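Local coordinates for metallo-beta-lactamase domain-containing protein (Enterococcus faecalis, PDB 2AZ4), which binds two zinc ions in a metallo-beta-lactamase fold and may bind RNA and act as an exonuclease, at residues Lys6-Phe11 / Gly424-Leu429; Ile158-Val163 / Ser173-Arg178; Lys208-Leu213 / Ala393-Gln398. All blocks are in the same frame, centred on the assembly; numbering follows the deposited sequence.

Contact 1: Lys6-Phe11 / Gly424-Leu429; sequences KTTVTF and GEQIVL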
loop_
_atom_site.group_PDB
_atom_site.type_symbol
_atom_site.label_atom_id
_atom_site.label_comp_id
_atom_site.label_asym_id
_atom_site.label_seq_id
_atom_site.Cartn_x
_atom_site.Cartn_y
_atom_site.Cartn_z
ATOM N N LYS A 6 -20.350 22.933 12.671
ATOM C CA LYS A 6 -20.532 21.547 12.289
ATOM C C LYS A 6 -19.202 20.912 11.857
ATOM O O LYS A 6 -18.299 21.606 11.374
ATOM C CB LYS A 6 -21.588 21.444 11.184
ATOM C CG LYS A 6 -22.970 22.014 11.569
ATOM C CD LYS A 6 -23.718 21.123 12.578
ATOM C CE LYS A 6 -25.084 21.705 12.991
ATOM N NZ LYS A 6 -25.082 22.268 14.379
ATOM N N THR A 7 -19.078 19.610 12.089
ATOM C CA THR A 7 -17.982 18.812 11.544
ATOM C C THR A 7 -18.580 18.111 10.328
ATOM O O THR A 7 -19.563 17.381 10.449
ATOM C CB THR A 7 -17.407 17.803 12.582
ATOM O OG1 THR A 7 -16.832 18.509 13.693
ATOM C CG2 THR A 7 -16.322 16.924 11.959
ATOM N N THR A 8 -18.033 18.355 9.145
ATOM C CA THR A 8 -18.560 17.712 7.939
ATOM C C THR A 8 -17.535 16.748 7.317
ATOM O O THR A 8 -16.375 17.116 7.123
ATOM C CB THR A 8 -19.002 18.765 6.884
ATOM O OG1 THR A 8 -19.911 19.687 7.489
ATOM C CG2 THR A 8 -19.723 18.095 5.698
ATOM N N VAL A 9 -17.982 15.538 7.006
ATOM C CA VAL A 9 -17.208 14.530 6.297
ATOM C C VAL A 9 -17.752 14.380 4.871
ATOM O O VAL A 9 -18.949 14.145 4.689
ATOM C CB VAL A 9 -17.308 13.144 6.999
ATOM C CG1 VAL A 9 -16.317 12.165 6.421
ATOM C CG2 VAL A 9 -17.114 13.252 8.512
ATOM N N THR A 10 -16.882 14.499 3.868
ATOM C CA THR A 10 -17.279 14.412 2.468
ATOM C C THR A 10 -16.522 13.299 1.800
ATOM O O THR A 10 -15.289 13.257 1.881
ATOM C CB THR A 10 -16.963 15.678 1.657
ATOM O OG1 THR A 10 -17.471 16.836 2.315
ATOM C CG2 THR A 10 -17.594 15.598 0.255
ATOM N N PHE A 11 -17.252 12.428 1.115
ATOM C CA PHE A 11 -16.672 11.298 0.389
ATOM C C PHE A 11 -16.484 11.655 -1.079
ATOM O O PHE A 11 -17.307 11.331 -1.944
ATOM C CB PHE A 11 -17.512 10.035 0.599
ATOM C CG PHE A 11 -17.580 9.623 2.039
ATOM C CD1 PHE A 11 -16.661 8.688 2.560
ATOM C CD2 PHE A 11 -18.520 10.209 2.903
ATOM C CE1 PHE A 11 -16.690 8.342 3.910
ATOM C CE2 PHE A 11 -18.554 9.866 4.258
ATOM C CZ PHE A 11 -17.633 8.930 4.764
ATOM N N GLY A 424 -19.544 11.867 -3.463
ATOM C CA GLY A 424 -19.944 13.257 -3.220
ATOM C C GLY A 424 -20.702 13.503 -1.928
ATOM O O GLY A 424 -20.896 14.646 -1.519
ATOM N N GLU A 425 -21.134 12.426 -1.284
ATOM C CA GLU A 425 -21.938 12.510 -0.072
ATOM C C GLU A 425 -21.234 13.166 1.092
ATOM O O GLU A 425 -20.063 12.857 1.394
ATOM C CB GLU A 425 -22.397 11.118 0.357
ATOM C CG GLU A 425 -23.671 11.145 1.202
ATOM C CD GLU A 425 -24.084 9.768 1.667
ATOM O OE1 GLU A 425 -24.024 8.826 0.855
ATOM O OE2 GLU A 425 -24.478 9.631 2.846
ATOM N N GLN A 426 -21.961 14.073 1.745
ATOM C CA GLN A 426 -21.503 14.733 2.948
ATOM C C GLN A 426 -22.282 14.228 4.137
ATOM O O GLN A 426 -23.508 14.105 4.072
ATOM C CB GLN A 426 -21.645 16.247 2.833
ATOM C CG GLN A 426 -20.944 16.774 1.632
ATOM C CD GLN A 426 -21.133 18.260 1.410
ATOM O OE1 GLN A 426 -21.286 19.037 2.349
ATOM N NE2 GLN A 426 -21.104 18.663 0.144
ATOM N N ILE A 427 -21.554 13.897 5.202
ATOM C CA ILE A 427 -22.145 13.551 6.485
ATOM C C ILE A 427 -21.869 14.691 7.453
ATOM O O ILE A 427 -20.720 15.052 7.701
ATOM C CB ILE A 427 -21.608 12.223 7.055
ATOM C CG1 ILE A 427 -22.025 11.060 6.160
ATOM C CG2 ILE A 427 -22.108 12.005 8.496
ATOM C CD1 ILE A 427 -21.217 9.790 6.409
ATOM N N VAL A 428 -22.940 15.280 7.966
ATOM C CA VAL A 428 -22.824 16.309 8.981
ATOM C C VAL A 428 -23.043 15.630 10.327
ATOM O O VAL A 428 -24.097 14.998 10.573
ATOM C CB VAL A 428 -23.811 17.457 8.739
ATOM C CG1 VAL A 428 -23.629 18.536 9.791
ATOM C CG2 VAL A 428 -23.605 18.040 7.330
ATOM N N LEU A 429 -22.021 15.710 11.170
ATOM C CA LEU A 429 -22.000 14.950 12.415
ATOM C C LEU A 429 -22.893 15.586 13.484
ATOM O O LEU A 429 -23.226 16.781 13.396
ATOM C CB LEU A 429 -20.566 14.778 12.922
ATOM C CG LEU A 429 -19.653 13.857 12.098
ATOM C CD1 LEU A 429 -18.285 13.823 12.713
ATOM C CD2 LEU A 429 -20.192 12.432 12.039
ATOM O OXT LEU A 429 -23.298 14.924 14.441
HETATM O O HOH W 1 -21.346 18.518 13.347
#
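Val-9 and Ile-427 form the central hydrogen-bonded pair of two antiparallel strands, one from each end of the chain. Val-9 N gives its hydrogen to Ile-427 O at 2.9 Å, and Ile-427 N returns one to Val-9 O at 2.7 Å. Further along, Phe-11 N is held by Glu-425 O, and Gly-424 N reaches Phe-11 O. At the other end the amide of the last residue is also paired, Leu-429 N meeting Thr-7 O at 3.1 Å with a nearly straight N-H (175°). Thr-7 N donates to a water that in turn donates to Leu-429 O of the terminal carboxylate, 2.6 Å from the water oxygen. The backbones of Thr-8 and Thr-10 bond on their other side to Ala-26 and Glu-24 of strand 22-27, while the hydroxyl of Thr-7 bonds to that of Thr-179.

Side chains pack on both faces. The Phe-11 ring takes two neighbours at its edge: Glu-425 O, in its plane 3.4 Å from CD2, and Ile-427 CD1, 3.4 Å from CE2. On the face of Thr-10 and Gln-426 the side chains run alongside; Gln-426 CG, set beside its own backbone N (chi1 -55°), comes 3.5 Å from Thr-10 OG1. Strand 426-428 thus closes one margin of a mixed beta-sheet, the C-terminal strand set against the N-terminal one in a metallo-beta-lactamase fold.

Contact 2: Ile158-Val163 / Ser173-Arg178; sequences ISVEIV and SALLIR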
loop_
_atom_site.group_PDB
_atom_site.type_symbol
_atom_site.label_atom_id
_atom_site.label_comp_id
_atom_site.label_asym_id
_atom_site.label_seq_id
_atom_site.Cartn_x
_atom_site.Cartn_y
_atom_site.Cartn_z
ATOM N N ILE A 158 -8.840 20.819 14.328
ATOM C CA ILE A 158 -8.825 19.389 14.067
ATOM C C ILE A 158 -7.530 18.763 14.573
ATOM O O ILE A 158 -6.436 19.231 14.271
ATOM C CB ILE A 158 -8.966 19.041 12.557
ATOM C CG1 ILE A 158 -10.055 19.868 11.890
ATOM C CG2 ILE A 158 -9.226 17.542 12.381
ATOM C CD1 ILE A 158 -10.136 19.641 10.385
ATOM N N SER A 159 -7.666 17.679 15.324
ATOM C CA SER A 159 -6.520 16.951 15.844
ATOM C C SER A 159 -6.479 15.549 15.216
ATOM O O SER A 159 -7.491 14.837 15.180
ATOM C CB SER A 159 -6.623 16.883 17.368
ATOM O OG SER A 159 -6.038 15.698 17.868
ATOM N N VAL A 160 -5.330 15.180 14.664
ATOM C CA VAL A 160 -5.214 13.921 13.926
ATOM C C VAL A 160 -4.082 13.124 14.537
ATOM O O VAL A 160 -2.939 13.591 14.585
ATOM C CB VAL A 160 -4.942 14.136 12.409
ATOM C CG1 VAL A 160 -4.897 12.790 11.652
ATOM C CG2 VAL A 160 -5.963 15.082 11.781
ATOM N N GLU A 161 -4.407 11.938 15.021
ATOM C CA GLU A 161 -3.402 11.012 15.511
ATOM C C GLU A 161 -3.121 9.952 14.457
ATOM O O GLU A 161 -4.052 9.305 13.945
ATOM C CB GLU A 161 -3.837 10.336 16.812
ATOM C CG GLU A 161 -2.675 9.561 17.503
ATOM C CD GLU A 161 -3.052 9.009 18.871
ATOM O OE1 GLU A 161 -4.036 9.508 19.451
ATOM O OE2 GLU A 161 -2.356 8.082 19.372
ATOM N N ILE A 162 -1.838 9.764 14.138
ATOM C CA ILE A 162 -1.443 8.789 13.122
ATOM C C ILE A 162 -0.941 7.515 13.797
ATOM O O ILE A 162 0.086 7.494 14.470
ATOM C CB ILE A 162 -0.445 9.389 12.098
ATOM C CG1 ILE A 162 -0.146 8.399 10.976
ATOM C CG2 ILE A 162 0.820 9.894 12.787
ATOM C CD1 ILE A 162 0.335 9.076 9.678
ATOM N N VAL A 163 -1.673 6.441 13.605
ATOM C CA VAL A 163 -1.488 5.271 14.446
ATOM C C VAL A 163 -1.070 4.132 13.544
ATOM O O VAL A 163 -1.763 3.887 12.577
ATOM C CB VAL A 163 -2.845 4.904 15.136
ATOM C CG1 VAL A 163 -2.715 3.619 15.957
ATOM C CG2 VAL A 163 -3.339 6.076 16.043
ATOM N N SER A 173 -0.613 3.117 8.380
ATOM C CA SER A 173 -1.255 3.753 9.527
ATOM C C SER A 173 -2.764 3.934 9.335
ATOM O O SER A 173 -3.290 3.763 8.214
ATOM C CB SER A 173 -0.620 5.110 9.792
ATOM O OG SER A 173 -0.869 5.986 8.702
ATOM N N ALA A 174 -3.430 4.237 10.450
ATOM C CA ALA A 174 -4.828 4.637 10.518
ATOM C C ALA A 174 -4.861 6.031 11.148
ATOM O O ALA A 174 -3.861 6.494 11.736
ATOM C CB ALA A 174 -5.612 3.648 11.376
ATOM N N LEU A 175 -5.984 6.729 11.007
ATOM C CA LEU A 175 -6.064 8.091 11.528
ATOM C C LEU A 175 -7.166 8.141 12.565
ATOM O O LEU A 175 -8.262 7.602 12.332
ATOM C CB LEU A 175 -6.346 9.095 10.399
ATOM C CG LEU A 175 -5.444 9.061 9.150
ATOM C CD1 LEU A 175 -5.933 10.104 8.170
ATOM C CD2 LEU A 175 -3.945 9.329 9.511
ATOM N N LEU A 176 -6.871 8.746 13.718
ATOM C CA LEU A 176 -7.895 9.036 14.704
ATOM C C LEU A 176 -8.071 10.538 14.665
ATOM O O LEU A 176 -7.128 11.287 14.934
ATOM C CB LEU A 176 -7.488 8.606 16.113
ATOM C CG LEU A 176 -7.144 7.152 16.416
ATOM C CD1 LEU A 176 -6.887 7.071 17.894
ATOM C CD2 LEU A 176 -8.251 6.240 16.049
ATOM N N ILE A 177 -9.278 10.968 14.331
ATOM C CA ILE A 177 -9.543 12.379 14.037
ATOM C C ILE A 177 -10.497 13.015 15.053
ATOM O O ILE A 177 -11.602 12.535 15.242
ATOM C CB ILE A 177 -10.096 12.511 12.592
ATOM C CG1 ILE A 177 -9.063 11.985 11.588
ATOM C CG2 ILE A 177 -10.479 13.984 12.248
ATOM C CD1 ILE A 177 -9.693 11.323 10.338
ATOM N N ARG A 178 -10.070 14.093 15.701
ATOM C CA ARG A 178 -10.950 14.757 16.645
ATOM C C ARG A 178 -11.174 16.224 16.310
ATOM O O ARG A 178 -10.228 16.940 15.969
ATOM C CB ARG A 178 -10.431 14.597 18.081
ATOM C CG ARG A 178 -10.570 13.167 18.573
ATOM C CD ARG A 178 -10.029 13.049 19.967
ATOM N NE ARG A 178 -9.243 11.835 20.152
ATOM C CZ ARG A 178 -9.695 10.709 20.697
ATOM N NH1 ARG A 178 -10.953 10.611 21.108
ATOM N NH2 ARG A 178 -8.874 9.674 20.818
HETATM O O HOH W 2 -6.934 13.000 17.512
HETATM O O HOH W 3 -7.013 10.687 18.942
#
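Glu-161 and Leu-176 sit at the middle of a regular antiparallel pairing, and the backbone bonds come first. Three hydrogen-bonded pairs, Ser-159 with Arg-178, Glu-161 with Leu-176 and Val-163 with Ala-174, each exchange two N-H...O bonds, among them Arg-178 N to Ser-159 O at 2.7 Å.

The apolar contacts divide between the two faces. On that of Val-160, Ile-162, Leu-175 and Ile-177, Val-160 CG1 lies anti to its own N (chi1 -177°) and comes 4.2 Å from Leu-175 CB. At the end of the strand, CG2 of Ile-158 lies beside CG2 of Ile-177 at 3.8 Å. Phe-34 and Ile-32 of strand 30-34 pack against this side. On the other face, that of Ser-159, Glu-161, Val-163, Ala-174, Leu-176 and Arg-178, Val-163 CG2 meets Leu-176 CG at 4.0 Å, with helix 197-207 over them.

Polar side chains share that second face. Glu-161 runs extended alongside Leu-176, and its OE2 makes a salt bridge to Lys-206 of the helix. Its OE1 accepts from a water at 3.2 Å, which in turn accepts from Arg-178 NE at 2.8 Å. A second water bridges Ser-159 OG and Leu-176 O. Ser-173 OG bonds to Ser-91 O while lying 3.4 Å from Ile-162 CG1.

The face toward the other sheet is therefore mostly apolar, with Ser-173 at its end, whereas the opposite one mixes apolar packing with charge. There a water joins Glu-161 to Arg-178, so any attraction between their charges is probably weaker than the direct bridge to Lys-206.

Contact 3: Lys208-Leu213 / Ala393-Gln398; sequences KHTELL and ALIEPQ
Lys-208 reaches back over the end of helix 385-395 to meet Leu-394 and Glu-396. Its CG stands anti to the backbone N (chi1 -164°), and a bend at chi2 (95°) swings the otherwise extended chain round to the helix. NZ then donates to Leu-394 O at 2.9 Å and makes a weak, salt-bridging bond to Glu-396 OE2 at 3.2 Å. CG itself, placed by chi1, lies over the centre of the His-209 ring, 3.5 Å above its plane. A water in the plane of that ring links His-209 NE2 to Glu-396 OE2.

Glu-396 leaves the helix with positive phi, and His-209 N donates to Ile-395 O, the carbonyl just before Glu-396, at 2.8 Å. Gln-398 runs extended beside Glu-211, its NE2 bonding to His-209 O at 2.9 Å and its backbone N to Thr-210 O. The carboxylate of Glu-211 turns instead to His-182.

Beneath lies the apolar layer: Leu-213 and Ile-395 meet tip to tip, CD2 to CD1 at 3.9 Å, and Leu-213 CB rests 3.7 Å from Pro-397 CB. Here a helix C-terminus turns into strand 399-403, which runs parallel beside strand 212-216, the alpha-to-beta connection of the metallo-beta-lactamase fold.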
loop_
_atom_site.group_PDB
_atom_site.type_symbol
_atom_site.label_atom_id
_atom_site.label_comp_id
_atom_site.label_asym_id
_atom_site.label_seq_id
_atom_site.Cartn_x
_atom_site.Cartn_y
_atom_site.Cartn_z
ATOM N N LYS A 208 -11.663 2.555 20.124
ATOM C CA LYS A 208 -12.854 2.106 20.863
ATOM C C LYS A 208 -13.936 3.207 20.907
ATOM O O LYS A 208 -13.633 4.335 21.266
ATOM C CB LYS A 208 -12.451 1.746 22.298
ATOM C CG LYS A 208 -13.478 0.909 23.064
ATOM C CD LYS A 208 -13.165 -0.577 22.984
ATOM C CE LYS A 208 -14.389 -1.387 23.391
ATOM N NZ LYS A 208 -14.178 -2.848 23.212
ATOM N N HIS A 209 -15.166 2.873 20.531
ATOM C CA HIS A 209 -16.333 3.760 20.723
ATOM C C HIS A 209 -16.319 4.993 19.811
ATOM O O HIS A 209 -17.008 5.999 20.085
ATOM C CB HIS A 209 -16.458 4.198 22.201
ATOM C CG HIS A 209 -16.616 3.058 23.157
ATOM N ND1 HIS A 209 -16.044 3.055 24.416
ATOM C CD2 HIS A 209 -17.298 1.889 23.050
ATOM C CE1 HIS A 209 -16.359 1.931 25.036
ATOM N NE2 HIS A 209 -17.128 1.214 24.234
ATOM N N THR A 210 -15.540 4.925 18.727
ATOM C CA THR A 210 -15.504 6.026 17.774
ATOM C C THR A 210 -16.893 6.304 17.208
ATOM O O THR A 210 -17.668 5.379 16.969
ATOM C CB THR A 210 -14.466 5.796 16.631
ATOM O OG1 THR A 210 -14.313 7.006 15.879
ATOM C CG2 THR A 210 -14.883 4.684 15.701
ATOM N N GLU A 211 -17.203 7.574 16.971
ATOM C CA GLU A 211 -18.532 7.937 16.455
ATOM C C GLU A 211 -18.713 7.543 15.016
ATOM O O GLU A 211 -19.823 7.293 14.570
ATOM C CB GLU A 211 -18.749 9.432 16.551
ATOM C CG GLU A 211 -18.661 9.939 17.942
ATOM C CD GLU A 211 -18.661 11.438 18.012
ATOM O OE1 GLU A 211 -17.996 11.957 18.947
ATOM O OE2 GLU A 211 -19.327 12.075 17.149
ATOM N N LEU A 212 -17.622 7.500 14.264
ATOM C CA LEU A 212 -17.723 7.175 12.865
ATOM C C LEU A 212 -16.459 6.446 12.419
ATOM O O LEU A 212 -15.372 7.042 12.366
ATOM C CB LEU A 212 -17.939 8.455 12.054
ATOM C CG LEU A 212 -18.313 8.283 10.588
ATOM C CD1 LEU A 212 -19.829 8.046 10.444
ATOM C CD2 LEU A 212 -17.893 9.537 9.845
ATOM N N LEU A 213 -16.620 5.156 12.124
ATOM C CA LEU A 213 -15.538 4.298 11.675
ATOM C C LEU A 213 -15.593 4.121 10.162
ATOM O O LEU A 213 -16.461 3.413 9.647
ATOM C CB LEU A 213 -15.619 2.930 12.368
ATOM C CG LEU A 213 -14.555 1.876 11.994
ATOM C CD1 LEU A 213 -13.199 2.419 12.327
ATOM C CD2 LEU A 213 -14.787 0.577 12.769
ATOM N N ALA A 393 -15.890 -5.651 16.156
ATOM C CA ALA A 393 -16.197 -6.098 17.520
ATOM C C ALA A 393 -15.300 -5.442 18.573
ATOM O O ALA A 393 -15.796 -4.982 19.602
ATOM C CB ALA A 393 -16.159 -7.631 17.624
ATOM N N LEU A 394 -13.988 -5.370 18.325
ATOM C CA LEU A 394 -13.082 -4.712 19.268
ATOM C C LEU A 394 -13.330 -3.216 19.424
ATOM O O LEU A 394 -13.203 -2.682 20.524
ATOM C CB LEU A 394 -11.608 -4.984 18.924
ATOM C CG LEU A 394 -11.068 -6.397 19.158
ATOM C CD1 LEU A 394 -9.864 -6.619 18.261
ATOM C CD2 LEU A 394 -10.714 -6.606 20.614
ATOM N N ILE A 395 -13.701 -2.545 18.340
ATOM C CA ILE A 395 -13.906 -1.091 18.372
ATOM C C ILE A 395 -15.310 -0.680 18.867
ATOM O O ILE A 395 -15.438 0.284 19.610
ATOM C CB ILE A 395 -13.647 -0.468 16.971
ATOM C CG1 ILE A 395 -12.153 -0.507 16.633
ATOM C CG2 ILE A 395 -14.202 0.947 16.872
ATOM C CD1 ILE A 395 -11.862 -0.348 15.142
ATOM N N GLU A 396 -16.334 -1.416 18.438
ATOM C CA GLU A 396 -17.753 -1.121 18.750
ATOM C C GLU A 396 -18.097 0.297 18.273
ATOM O O GLU A 396 -18.335 1.198 19.091
ATOM C CB GLU A 396 -18.086 -1.334 20.245
ATOM C CG GLU A 396 -17.695 -2.719 20.832
ATOM C CD GLU A 396 -18.208 -2.907 22.269
ATOM O OE1 GLU A 396 -19.431 -2.750 22.466
ATOM O OE2 GLU A 396 -17.403 -3.189 23.206
ATOM N N PRO A 397 -18.077 0.506 16.939
ATOM C CA PRO A 397 -18.311 1.828 16.382
ATOM C C PRO A 397 -19.799 2.205 16.501
ATOM O O PRO A 397 -20.668 1.352 16.324
ATOM C CB PRO A 397 -17.915 1.657 14.910
ATOM C CG PRO A 397 -18.222 0.233 14.612
ATOM C CD PRO A 397 -17.843 -0.495 15.878
ATOM N N GLN A 398 -20.065 3.472 16.818
ATOM C CA GLN A 398 -21.428 3.961 16.907
ATOM C C GLN A 398 -22.049 3.953 15.518
ATOM O O GLN A 398 -23.205 3.544 15.335
ATOM C CB GLN A 398 -21.448 5.352 17.521
ATOM C CG GLN A 398 -20.962 5.400 18.969
ATOM C CD GLN A 398 -20.849 6.811 19.492
ATOM O OE1 GLN A 398 -21.789 7.589 19.397
ATOM N NE2 GLN A 398 -19.686 7.157 20.032
HETATM O O HOH W 4 -18.080 -0.998 25.571
#

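In the fold
Contacts 2 and 3 belong to one mixed sheet, 158-164 and 173-179 lying towards one margin and 212-216 next to 399-403 towards the other; their centres are about 14 Å apart. Contact 1 is in the facing sheet, and the layers meet where Val-9 CG2 packs on Leu-212 CD2 at 4.0 Å. Contacts 1 and 2 stay about 7 Å apart at their nearest atoms. None of the three binds metal directly. Contact 2 comes nearest to the two-zinc site, the side chain of Ser-173 being about 6 Å from that of zinc ligand His-92 and about 11 Å from a zinc ion. The strand following contact 3 leads to the ligand His-404.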